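PDB 2PPG: putative isomerase from Sinorhizobium meliloti, which is of unknown function but belongs to the enolase superfamily, joining a mandelate racemase-type N-terminal domain to a modified TIM barrel. Local coordinates for residues R53-R58 / A79-I84; F98-I103 / A127-L132; F241-V246 / I316-I321; E269-V274 / A287-E292; F326-L331 / L376-S381. All blocks are in the same frame, centred on the assembly; numbering follows the deposited sequence.

Contact 1 (R53-R58 / A79-I84)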
# COMPACT_ATOMS: atom_id res chain seq x y z
N ARG A 53 27.17 32.17 21.24
CA ARG A 53 27.12 31.59 22.57
C ARG A 53 26.86 30.11 22.44
O ARG A 53 26.23 29.69 21.48
CB ARG A 53 26.02 32.24 23.39
CG ARG A 53 26.02 31.85 24.87
CD ARG A 53 24.98 32.63 25.66
NE ARG A 53 23.63 32.51 25.10
CZ ARG A 53 22.66 33.39 25.33
NH1 ARG A 53 22.88 34.45 26.09
NH2 ARG A 53 21.45 33.22 24.78
N SER A 54 27.38 29.32 23.38
CA SER A 54 27.12 27.89 23.46
C SER A 54 27.33 27.37 24.88
O SER A 54 27.95 28.04 25.71
CB SER A 54 28.02 27.13 22.50
OG SER A 54 29.36 27.14 22.96
N VAL A 55 26.84 26.17 25.15
CA VAL A 55 27.00 25.57 26.47
C VAL A 55 28.09 24.49 26.42
O VAL A 55 28.06 23.63 25.57
CB VAL A 55 25.67 24.99 27.01
CG1 VAL A 55 25.89 24.24 28.33
CG2 VAL A 55 24.63 26.10 27.16
N LEU A 56 29.05 24.58 27.35
CA LEU A 56 30.12 23.61 27.47
C LEU A 56 30.02 22.91 28.81
O LEU A 56 29.68 23.52 29.84
CB LEU A 56 31.49 24.27 27.37
CG LEU A 56 32.01 24.70 26.00
CD1 LEU A 56 31.42 26.05 25.53
CD2 LEU A 56 33.53 24.76 26.04
N VAL A 57 30.33 21.61 28.79
CA VAL A 57 30.28 20.80 29.97
C VAL A 57 31.67 20.24 30.17
O VAL A 57 32.34 19.85 29.21
CB VAL A 57 29.19 19.70 29.84
CG1 VAL A 57 29.54 18.47 30.64
CG2 VAL A 57 27.85 20.23 30.30
N ARG A 58 32.12 20.25 31.42
CA ARG A 58 33.42 19.74 31.81
C ARG A 58 33.18 18.66 32.84
O ARG A 58 32.55 18.91 33.86
CB ARG A 58 34.25 20.87 32.42
CG ARG A 58 35.64 20.49 32.88
CD ARG A 58 36.19 21.58 33.78
NE ARG A 58 37.61 21.40 34.06
CZ ARG A 58 38.10 20.70 35.08
NH1 ARG A 58 39.40 20.60 35.23
NH2 ARG A 58 37.29 20.11 35.95
N ALA A 79 18.52 27.22 30.65
CA ALA A 79 17.57 26.11 30.67
C ALA A 79 18.32 24.79 30.55
O ALA A 79 18.19 23.90 31.38
CB ALA A 79 16.55 26.27 29.58
N THR A 80 19.15 24.68 29.52
CA THR A 80 19.94 23.48 29.27
C THR A 80 20.84 23.15 30.45
O THR A 80 20.89 22.01 30.89
CB THR A 80 20.78 23.66 28.03
OG1 THR A 80 19.94 24.19 27.00
CG2 THR A 80 21.39 22.33 27.59
N MSE A 81 21.55 24.16 30.96
CA MSE A 81 22.42 23.98 32.11
C MSE A 81 21.65 23.56 33.36
O MSE A 81 22.16 22.80 34.18
CB MSE A 81 23.23 25.24 32.39
CG MSE A 81 24.20 25.56 31.26
SE MSE A 81 25.39 27.08 31.56
CE MSE A 81 24.04 28.46 31.87
N GLU A 82 20.42 24.05 33.48
CA GLU A 82 19.59 23.69 34.62
C GLU A 82 19.26 22.20 34.58
O GLU A 82 19.38 21.48 35.58
CB GLU A 82 18.32 24.54 34.65
CG GLU A 82 17.44 24.34 35.86
CD GLU A 82 18.12 24.73 37.17
OE1 GLU A 82 19.25 25.25 37.12
OE2 GLU A 82 17.52 24.50 38.24
N ILE A 83 18.86 21.72 33.40
CA ILE A 83 18.61 20.31 33.18
C ILE A 83 19.84 19.49 33.60
O ILE A 83 19.72 18.50 34.33
CB ILE A 83 18.24 20.03 31.70
CG1 ILE A 83 16.94 20.76 31.31
CG2 ILE A 83 18.14 18.54 31.43
CD1 ILE A 83 16.68 20.83 29.80
N ILE A 84 21.02 19.92 33.15
CA ILE A 84 22.28 19.28 33.50
C ILE A 84 22.62 19.37 34.99
O ILE A 84 23.01 18.38 35.59
CB ILE A 84 23.44 19.88 32.70
CG1 ILE A 84 23.17 19.76 31.20
CG2 ILE A 84 24.76 19.21 33.08
CD1 ILE A 84 24.18 20.46 30.34
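Val-55 and Val-57 of strand 52-61 meet Met-81 and Ile-84 of helix 77-92, in a turn closed by the backbone bond from Ile-83 N to Ala-79 O (3.0 Å). The next bond along, Ile-84 N to Thr-80 O, keeps that turn regular and fixes the direction in which the Ile-84 side chain leaves the helix. The touching surfaces are apolar. Val-55 turns its fork to Met-81, a selenomethionine here: CG1 lies 3.6 Å from its CG, while CG2 stays farther at 4.2 Å. The CG1 branch points opposite the backbone N (chi1 175°), which carries it to the helix. The selenoether chain bends only beyond this point, at chi3, so a methylene rather than selenium makes the closest approach. Two residues on along the strand, Ile-84 stretches out with chi2 at 173° and brings CD1 within 3.7 Å of Val-57 CG2. Alternation along the strand explains the choice of residues, because Val-55 and Val-57 face the helix while Leu-56 points away; branched valines also suit extended backbone. Since all four residues are buried and apolar, the join between these two segments rests on shape and exclusion of water.

Contact 2 (F98-I103 / A127-L132)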
# COMPACT_ATOMS: atom_id res chain seq x y z
N PHE A 98 33.21 4.50 30.19
CA PHE A 98 33.12 3.44 29.18
C PHE A 98 31.70 2.96 28.96
O PHE A 98 31.44 2.25 27.99
CB PHE A 98 34.09 2.30 29.49
CG PHE A 98 35.52 2.69 29.32
CD1 PHE A 98 36.02 2.97 28.05
CD2 PHE A 98 36.36 2.82 30.41
CE1 PHE A 98 37.33 3.38 27.88
CE2 PHE A 98 37.68 3.22 30.25
CZ PHE A 98 38.16 3.49 28.98
N ASP A 99 30.79 3.37 29.84
CA ASP A 99 29.35 3.08 29.70
C ASP A 99 28.58 4.25 29.07
O ASP A 99 27.37 4.35 29.28
CB ASP A 99 28.73 2.79 31.07
CG ASP A 99 29.30 1.55 31.73
OD1 ASP A 99 29.94 0.73 31.04
OD2 ASP A 99 29.11 1.40 32.95
N ALA A 100 29.26 5.11 28.32
CA ALA A 100 28.68 6.34 27.74
C ALA A 100 27.29 6.17 27.13
O ALA A 100 26.36 6.91 27.49
CB ALA A 100 29.62 6.95 26.69
N ALA A 101 27.16 5.20 26.23
CA ALA A 101 25.92 4.99 25.48
C ALA A 101 24.80 4.42 26.35
O ALA A 101 23.62 4.76 26.18
CB ALA A 101 26.16 4.11 24.26
N ALA A 102 25.17 3.55 27.29
CA ALA A 102 24.22 2.99 28.23
C ALA A 102 23.74 4.11 29.16
O ALA A 102 22.55 4.21 29.49
CB ALA A 102 24.86 1.85 29.02
N ILE A 103 24.68 4.96 29.57
CA ILE A 103 24.35 6.13 30.38
C ILE A 103 23.39 7.04 29.61
O ILE A 103 22.40 7.50 30.16
CB ILE A 103 25.64 6.89 30.79
CG1 ILE A 103 26.47 6.07 31.79
CG2 ILE A 103 25.32 8.25 31.35
CD1 ILE A 103 27.98 6.39 31.72
N ALA A 127 25.62 16.94 25.36
CA ALA A 127 26.82 17.58 25.90
C ALA A 127 27.50 16.69 26.91
O ALA A 127 28.74 16.64 26.95
CB ALA A 127 26.50 18.90 26.50
N ILE A 128 26.70 16.03 27.75
CA ILE A 128 27.22 15.03 28.69
C ILE A 128 27.80 13.83 27.93
O ILE A 128 28.89 13.33 28.25
CB ILE A 128 26.10 14.53 29.60
CG1 ILE A 128 25.67 15.64 30.55
CG2 ILE A 128 26.56 13.33 30.41
CD1 ILE A 128 24.90 15.13 31.74
N ASP A 129 27.08 13.39 26.90
CA ASP A 129 27.52 12.27 26.10
C ASP A 129 28.92 12.52 25.56
O ASP A 129 29.82 11.67 25.67
CB ASP A 129 26.54 12.01 24.95
CG ASP A 129 26.75 10.65 24.31
OD1 ASP A 129 26.50 9.62 25.00
OD2 ASP A 129 27.16 10.62 23.11
N ILE A 130 29.11 13.69 24.98
CA ILE A 130 30.37 13.99 24.31
C ILE A 130 31.51 13.96 25.32
O ILE A 130 32.54 13.32 25.09
CB ILE A 130 30.29 15.31 23.50
CG1 ILE A 130 29.31 15.14 22.34
CG2 ILE A 130 31.68 15.73 23.00
CD1 ILE A 130 29.04 16.42 21.55
N ALA A 131 31.31 14.61 26.47
CA ALA A 131 32.32 14.62 27.54
C ALA A 131 32.63 13.21 28.06
O ALA A 131 33.79 12.88 28.34
CB ALA A 131 31.89 15.52 28.66
N LEU A 132 31.59 12.39 28.17
CA LEU A 132 31.77 10.97 28.50
C LEU A 132 32.65 10.25 27.49
O LEU A 132 33.61 9.56 27.86
CB LEU A 132 30.42 10.27 28.65
CG LEU A 132 29.90 10.01 30.07
CD1 LEU A 132 30.53 10.90 31.15
CD2 LEU A 132 28.37 10.09 30.12
O HOH W 1 26.01 9.82 27.71
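Leu-132 meets two residues of helix 100-109: its CB lies 3.9 Å from Ala-100 CB, and its CD2 lies 3.8 Å from Ile-103 CG2. The leucine departs from the common rotamers, with chi1 -102° and chi2 20°, a twist that sends CD2 over the isoleucine. Ile-103 is more ordinary: chi1 of -69° sets CG1 beside the backbone N and leaves CG2 opposite it, and CD1 follows at 4.0 Å from Leu-132 CD2, which thus rests against two carbons of one side chain. Alanine at 100 suits its place because a lone methyl lets the helices come to 5.6 Å between the CA atoms of Ala-100 and Leu-132. Beside this apolar patch, Asp-129 reaches toward the first helix turn. There a water donates to Ala-100 O at 2.9 Å and to Asp-129 OD1 at 2.8 Å, joining two acceptors that could not bond each other. Asp-99, at the start of helix 100-109, forms a salt bridge with Lys-146 of a third subunit. Helices 100-109 and 119-140 both meet barrel helix 293-310 at Thr-299, which Ala-101 touches and whose N donates to Asp-129 OD2, while helix 77-92 packs on Ile-128 and Leu-132.

Contact 3 (F241-V246 / I316-I321)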
# COMPACT_ATOMS: atom_id res chain seq x y z
N PHE A 241 22.55 19.49 -3.86
CA PHE A 241 21.44 19.04 -3.03
C PHE A 241 20.52 20.13 -2.49
O PHE A 241 20.92 21.27 -2.32
CB PHE A 241 21.93 18.12 -1.91
CG PHE A 241 22.80 18.79 -0.87
CD1 PHE A 241 22.24 19.58 0.13
CD2 PHE A 241 24.17 18.56 -0.84
CE1 PHE A 241 23.04 20.17 1.11
CE2 PHE A 241 24.98 19.14 0.14
CZ PHE A 241 24.42 19.94 1.12
N ALA A 242 19.26 19.75 -2.26
CA ALA A 242 18.29 20.62 -1.61
C ALA A 242 18.21 20.28 -0.13
O ALA A 242 17.93 19.15 0.23
CB ALA A 242 16.95 20.45 -2.25
N GLU A 243 18.48 21.26 0.72
CA GLU A 243 18.41 21.06 2.17
C GLU A 243 17.17 21.74 2.75
O GLU A 243 16.77 22.81 2.29
CB GLU A 243 19.69 21.61 2.83
CG GLU A 243 19.58 21.91 4.33
CD GLU A 243 20.91 22.29 4.96
OE1 GLU A 243 21.96 22.04 4.33
OE2 GLU A 243 20.90 22.84 6.08
N ALA A 244 16.56 21.10 3.75
CA ALA A 244 15.37 21.62 4.43
C ALA A 244 14.36 22.31 3.50
O ALA A 244 14.07 23.48 3.70
CB ALA A 244 15.78 22.56 5.54
N PRO A 245 13.80 21.59 2.50
CA PRO A 245 12.93 22.27 1.54
C PRO A 245 11.51 22.53 2.07
O PRO A 245 10.84 23.44 1.59
CB PRO A 245 12.89 21.31 0.36
CG PRO A 245 13.05 19.98 0.96
CD PRO A 245 13.91 20.15 2.20
N VAL A 246 11.05 21.73 3.03
CA VAL A 246 9.73 21.96 3.65
C VAL A 246 9.84 21.91 5.16
O VAL A 246 10.93 21.78 5.70
CB VAL A 246 8.68 20.92 3.20
CG1 VAL A 246 8.52 20.92 1.65
CG2 VAL A 246 9.01 19.54 3.75
N ILE A 316 26.09 13.64 5.35
CA ILE A 316 26.85 14.88 5.26
C ILE A 316 26.60 15.73 6.51
O ILE A 316 25.68 16.54 6.55
CB ILE A 316 26.56 15.66 3.95
CG1 ILE A 316 26.85 14.78 2.73
CG2 ILE A 316 27.42 16.91 3.89
CD1 ILE A 316 26.44 15.39 1.41
N PRO A 317 27.43 15.55 7.54
CA PRO A 317 27.14 16.22 8.82
C PRO A 317 27.01 17.74 8.74
O PRO A 317 27.68 18.40 7.92
CB PRO A 317 28.33 15.82 9.70
CG PRO A 317 28.73 14.48 9.15
CD PRO A 317 28.62 14.68 7.64
N HIS A 318 26.13 18.25 9.59
CA HIS A 318 25.88 19.68 9.76
C HIS A 318 26.98 20.27 10.66
O HIS A 318 27.51 19.59 11.55
CB HIS A 318 24.52 19.83 10.44
CG HIS A 318 24.03 21.24 10.55
ND1 HIS A 318 24.04 21.94 11.74
CD2 HIS A 318 23.48 22.07 9.63
CE1 HIS A 318 23.54 23.14 11.54
NE2 HIS A 318 23.19 23.25 10.27
N ALA A 319 27.33 21.52 10.39
CA ALA A 319 28.25 22.26 11.24
C ALA A 319 27.65 23.64 11.55
O ALA A 319 27.00 24.25 10.70
CB ALA A 319 29.61 22.40 10.57
N THR A 320 27.87 24.13 12.77
CA THR A 320 27.22 25.37 13.16
C THR A 320 28.07 26.27 14.08
O THR A 320 29.28 26.11 14.18
CB THR A 320 25.86 25.07 13.81
OG1 THR A 320 25.14 26.29 14.01
CG2 THR A 320 26.04 24.32 15.16
N ILE A 321 27.41 27.25 14.70
CA ILE A 321 28.03 28.12 15.70
C ILE A 321 28.40 27.29 16.91
O ILE A 321 27.59 26.52 17.41
CB ILE A 321 27.02 29.20 16.16
CG1 ILE A 321 26.78 30.23 15.04
CG2 ILE A 321 27.45 29.84 17.50
CD1 ILE A 321 25.42 30.86 15.07
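Glu-243 reaches from the end of strand 241-243 toward His-318, and its path can be followed atom by atom. CB lies beside the Phe-241 ring, 4.0 Å from CE1 of that phenylalanine. The chain then runs out nearly straight, with chi1 161° and chi2 173°, so CG and CD carry the carboxylate toward the barrel interior. At the tip the two oxygens part company. OE1 comes to the edge of the Phe-241 ring, in its plane and 3.9 Å from CE1; the same oxygen is gripped by a salt bridge from Lys-187 NZ and a hydrogen bond from Gln-290 NE2, which fix the rotation of the group. OE2 faces the imidazole edge, near the ring plane, but stays 4.5 Å from His-318 CD2. It also has acidic company in Asp-217 and Glu-269, three carboxylates at successive strand ends, consistent with the place where relatives of this superfamily hold a divalent metal. The histidine is steadied from its other side, ND1 bonding Glu-292 OE1. Deeper in the barrel the character changes: Phe-241 CE2 and Ile-316 CD1 touch at 4.2 Å, bulky apolar groups suited to filling the core beneath a polar mouth. Because the backbones never come closer than 10.7 Å between CA atoms, only long side chains can bridge them. Strands 264-267 and 288-289 stand between strand 241-243 and strand 314-315 in the curved sheet, and the loop 316-321 leads from the latter to helix 325-336.

Contact 4 (E269-V274 / A287-E292)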
# COMPACT_ATOMS: atom_id res chain seq x y z
N GLU A 269 19.31 18.12 10.50
CA GLU A 269 19.99 18.94 11.50
C GLU A 269 19.20 19.21 12.79
O GLU A 269 19.79 19.39 13.84
CB GLU A 269 20.48 20.25 10.87
CG GLU A 269 19.38 21.27 10.59
CD GLU A 269 19.89 22.45 9.82
OE1 GLU A 269 19.95 22.37 8.57
OE2 GLU A 269 20.23 23.47 10.46
N GLU A 270 17.87 19.25 12.70
CA GLU A 270 17.03 19.57 13.85
C GLU A 270 16.50 18.36 14.60
O GLU A 270 15.78 18.52 15.59
CB GLU A 270 15.84 20.43 13.42
CG GLU A 270 14.81 19.71 12.56
CD GLU A 270 15.15 19.74 11.07
OE1 GLU A 270 16.34 19.66 10.70
OE2 GLU A 270 14.22 19.84 10.25
N TRP A 271 16.83 17.16 14.13
CA TRP A 271 16.41 15.95 14.81
C TRP A 271 17.22 15.81 16.08
O TRP A 271 18.18 16.57 16.27
CB TRP A 271 16.61 14.71 13.95
CG TRP A 271 15.90 14.73 12.63
CD1 TRP A 271 14.86 15.53 12.27
CD2 TRP A 271 16.15 13.86 11.52
NE1 TRP A 271 14.46 15.22 10.98
CE2 TRP A 271 15.25 14.20 10.50
CE3 TRP A 271 17.08 12.83 11.29
CZ2 TRP A 271 15.23 13.57 9.26
CZ3 TRP A 271 17.06 12.21 10.06
CH2 TRP A 271 16.15 12.58 9.06
N ARG A 272 16.86 14.84 16.92
CA ARG A 272 17.55 14.62 18.17
C ARG A 272 17.98 13.17 18.35
O ARG A 272 19.02 12.90 18.96
CB ARG A 272 16.69 15.07 19.35
CG ARG A 272 16.44 16.57 19.37
CD ARG A 272 17.74 17.36 19.54
NE ARG A 272 17.45 18.70 20.04
CZ ARG A 272 17.13 19.73 19.28
NH1 ARG A 272 17.06 19.61 17.96
NH2 ARG A 272 16.85 20.90 19.84
N THR A 273 17.17 12.24 17.83
CA THR A 273 17.48 10.81 17.92
C THR A 273 17.26 10.09 16.59
O THR A 273 16.63 10.62 15.66
CB THR A 273 16.60 10.10 18.95
OG1 THR A 273 15.24 10.16 18.51
CG2 THR A 273 16.72 10.73 20.35
N VAL A 274 17.76 8.86 16.53
CA VAL A 274 17.53 7.97 15.40
C VAL A 274 16.02 7.76 15.17
O VAL A 274 15.59 7.46 14.05
CB VAL A 274 18.27 6.63 15.60
CG1 VAL A 274 17.83 5.93 16.90
CG2 VAL A 274 18.10 5.71 14.39
N ALA A 287 17.74 11.50 0.42
CA ALA A 287 18.99 10.92 -0.07
C ALA A 287 20.16 11.12 0.92
O ALA A 287 21.07 10.29 0.97
CB ALA A 287 19.36 11.55 -1.39
N ILE A 288 20.13 12.21 1.69
CA ILE A 288 21.23 12.60 2.58
C ILE A 288 20.75 12.96 3.99
O ILE A 288 19.77 13.70 4.12
CB ILE A 288 21.96 13.83 2.02
CG1 ILE A 288 22.45 13.56 0.59
CG2 ILE A 288 23.12 14.22 2.92
CD1 ILE A 288 22.89 14.81 -0.18
N VAL A 289 21.41 12.44 5.03
CA VAL A 289 21.14 12.90 6.42
C VAL A 289 22.17 13.90 6.88
O VAL A 289 23.36 13.69 6.67
CB VAL A 289 21.19 11.80 7.51
CG1 VAL A 289 19.84 11.52 8.04
CG2 VAL A 289 21.90 10.56 7.05
N GLN A 290 21.72 14.94 7.57
CA GLN A 290 22.63 15.98 8.05
C GLN A 290 22.61 16.12 9.56
O GLN A 290 22.09 17.11 10.07
CB GLN A 290 22.31 17.31 7.37
CG GLN A 290 22.55 17.25 5.88
CD GLN A 290 22.02 18.46 5.17
OE1 GLN A 290 20.83 18.80 5.29
NE2 GLN A 290 22.88 19.14 4.41
N PRO A 291 23.18 15.15 10.27
CA PRO A 291 23.12 15.25 11.73
C PRO A 291 23.97 16.40 12.25
O PRO A 291 25.04 16.69 11.71
CB PRO A 291 23.68 13.91 12.19
CG PRO A 291 24.58 13.49 11.11
CD PRO A 291 23.90 13.95 9.84
N GLU A 292 23.47 17.06 13.28
CA GLU A 292 24.21 18.10 13.96
C GLU A 292 24.61 17.55 15.32
O GLU A 292 23.77 17.34 16.22
CB GLU A 292 23.38 19.38 14.07
CG GLU A 292 23.99 20.50 14.89
CD GLU A 292 25.48 20.66 14.66
OE1 GLU A 292 25.90 21.13 13.58
OE2 GLU A 292 26.25 20.31 15.58
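Trp-271 meets Val-289 with the six-membered part of its indole, CZ3 lying 3.5 Å and CH2 4.0 Å from the valine CG1. The two side chains cross at about a right angle, and a branched valine presents one methyl obliquely to the ring. The rest of the first shell sets side chains against backbone. Glu-269 CB rests 3.6 Å from Gln-290 O, and Glu-292 CB lies equally near Glu-269 O, two methylenes packed against carbonyl oxygens where the chains run close. Glu-269 N and Gln-290 O are 3.0 Å apart, yet the angle is too poor for a hydrogen bond.

Farther out, helix 274-282 backs the indole through Met-277 and Arg-280. Glu-292 bends at chi2 (41°), which brings OE2 back to cap Gly-294 N at the start of helix 293-310 while OE1 serves His-318. Arg-272 points elsewhere: it bonds Arg-114 O and makes a cation-pi contact with Tyr-116, both of a second subunit. Strand 264-267, helix 274-282 and the parallel strand 288-289 form a beta-alpha-beta crossover, and residues 269-274 and 290-292 follow the C-terminal ends of these strands, the rim on which TIM barrels carry their active sites; Glu-269 probably corresponds to a metal-site acid of the superfamily.

Contact 5 (F326-L331 / L376-S381)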
# COMPACT_ATOMS: atom_id res chain seq x y z
N PHE A 326 32.04 20.29 20.15
CA PHE A 326 31.12 19.35 19.55
C PHE A 326 31.40 19.18 18.06
O PHE A 326 31.15 18.11 17.51
CB PHE A 326 29.65 19.59 19.91
CG PHE A 326 29.06 20.86 19.37
CD1 PHE A 326 29.08 21.14 17.99
CD2 PHE A 326 28.43 21.76 20.22
CE1 PHE A 326 28.52 22.30 17.50
CE2 PHE A 326 27.86 22.93 19.74
CZ PHE A 326 27.91 23.21 18.38
N LEU A 327 31.98 20.19 17.42
CA LEU A 327 32.47 19.98 16.05
C LEU A 327 33.58 18.92 16.00
O LEU A 327 33.67 18.14 15.05
CB LEU A 327 32.96 21.29 15.43
CG LEU A 327 33.71 21.21 14.10
CD1 LEU A 327 32.80 20.78 12.96
CD2 LEU A 327 34.31 22.56 13.78
N ALA A 328 34.42 18.89 17.02
CA ALA A 328 35.47 17.88 17.04
C ALA A 328 34.87 16.48 17.23
O ALA A 328 35.32 15.51 16.63
CB ALA A 328 36.48 18.19 18.11
N ALA A 329 33.82 16.39 18.05
CA ALA A 329 33.06 15.15 18.14
C ALA A 329 32.55 14.77 16.75
O ALA A 329 32.68 13.63 16.32
CB ALA A 329 31.92 15.29 19.12
N SER A 330 32.01 15.74 16.03
CA SER A 330 31.49 15.48 14.70
C SER A 330 32.52 14.86 13.75
O SER A 330 32.21 13.93 12.99
CB SER A 330 30.91 16.75 14.09
OG SER A 330 30.10 16.43 12.99
N LEU A 331 33.75 15.36 13.83
CA LEU A 331 34.85 14.85 13.02
C LEU A 331 35.30 13.45 13.42
O LEU A 331 35.59 12.62 12.57
CB LEU A 331 36.03 15.81 13.09
CG LEU A 331 35.75 17.18 12.47
CD1 LEU A 331 37.04 17.96 12.46
CD2 LEU A 331 35.15 17.04 11.06
N LEU A 376 38.46 13.39 22.14
CA LEU A 376 38.12 14.28 21.05
C LEU A 376 39.35 14.78 20.32
O LEU A 376 39.31 15.02 19.11
CB LEU A 376 37.35 15.49 21.57
CG LEU A 376 35.84 15.44 21.72
CD1 LEU A 376 35.30 14.02 21.73
CD2 LEU A 376 35.44 16.20 23.00
N GLY A 377 40.44 14.96 21.06
CA GLY A 377 41.67 15.48 20.48
C GLY A 377 41.70 17.00 20.44
O GLY A 377 42.72 17.59 20.07
N VAL A 378 40.59 17.65 20.78
CA VAL A 378 40.55 19.09 20.98
C VAL A 378 40.04 19.40 22.38
O VAL A 378 39.34 18.59 22.97
CB VAL A 378 39.67 19.83 19.93
CG1 VAL A 378 39.70 19.13 18.61
CG2 VAL A 378 38.26 19.98 20.41
N GLU A 379 40.41 20.57 22.90
CA GLU A 379 39.98 21.02 24.23
C GLU A 379 39.90 22.53 24.23
O GLU A 379 40.44 23.17 23.32
CB GLU A 379 40.95 20.56 25.31
CG GLU A 379 40.89 19.08 25.62
CD GLU A 379 42.05 18.62 26.48
OE1 GLU A 379 42.70 19.46 27.14
OE2 GLU A 379 42.33 17.40 26.49
N PRO A 380 39.24 23.13 25.23
CA PRO A 380 39.26 24.59 25.29
C PRO A 380 40.65 25.04 25.73
O PRO A 380 41.25 24.39 26.59
CB PRO A 380 38.21 24.93 26.36
CG PRO A 380 37.47 23.64 26.63
CD PRO A 380 38.45 22.55 26.33
N SER A 381 41.15 26.11 25.14
CA SER A 381 42.47 26.62 25.50
C SER A 381 42.38 27.27 26.87
O SER A 381 41.27 27.53 27.35
CB SER A 381 42.95 27.63 24.45
OG SER A 381 42.03 28.69 24.32
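Ala-328 pushes its methyl into the fork of Val-378: CB sits 3.4 Å from both CG1 and CG2 of the valine and 4.0 Å from its CB. The small bump thus fits the notch between two branches, a snug seat that a single methyl can occupy. Val-378 shows it to the helix by an unusual chi1 of -32°, with CG1 turned to the backbone N side. A second fit lies one residue on in the helix and two residues back in the other segment. Leu-376 lays its isobutyl group alongside the helix, CG coming 4.3 Å from Ala-329 N, and its CD1 reaches Ala-329 CB at 4.5 Å. Two consecutive alanines leave a shallow place on the helix surface, and the broad leucine covers it; this is how the CA atoms of Ala-329 and Leu-376 come within 5.9 Å. Gly-377 bends the chain between the two apolar residues, its positive phi of 85° being one that favours glycine. Leu-376 N bonds Asp-134 of helix 119-140, and its O accepts from Gln-332 further along helix 325-336. Helix 325-336 lies among several elements: Ile-130 of helix 119-140 touches Ala-329 and Leu-376, Met-293 and Ile-298 of helix 293-310 lie against Ala-329, and strand 378-380, antiparallel to strand 357-359, passes along the side marked by Ala-328 and Ile-325.

How the contacts relate
Contacts 1 and 2 come first along the chain, in the N-terminal domain; their centres are 15 Å apart, and Val-57 packs on Ala-127 and Ala-131. Contacts 3, 4 and 5 belong to the barrel. Contacts 3 and 4 have centres only 9 Å apart on the same sheet, contact 4 falling between the two segments of contact 3 in sequence, and together they line the polar mouth of the barrel. Contact 5 follows them and touches both, Phe-326 meeting Ile-321 and Glu-292. It also joins the domains: Ile-130 of contact 2 packs on Phe-326, Ala-329 and Leu-376, and Leu-56 of contact 1 on Pro-380. These touches form part of the interface between the N-terminal domain and the barrel.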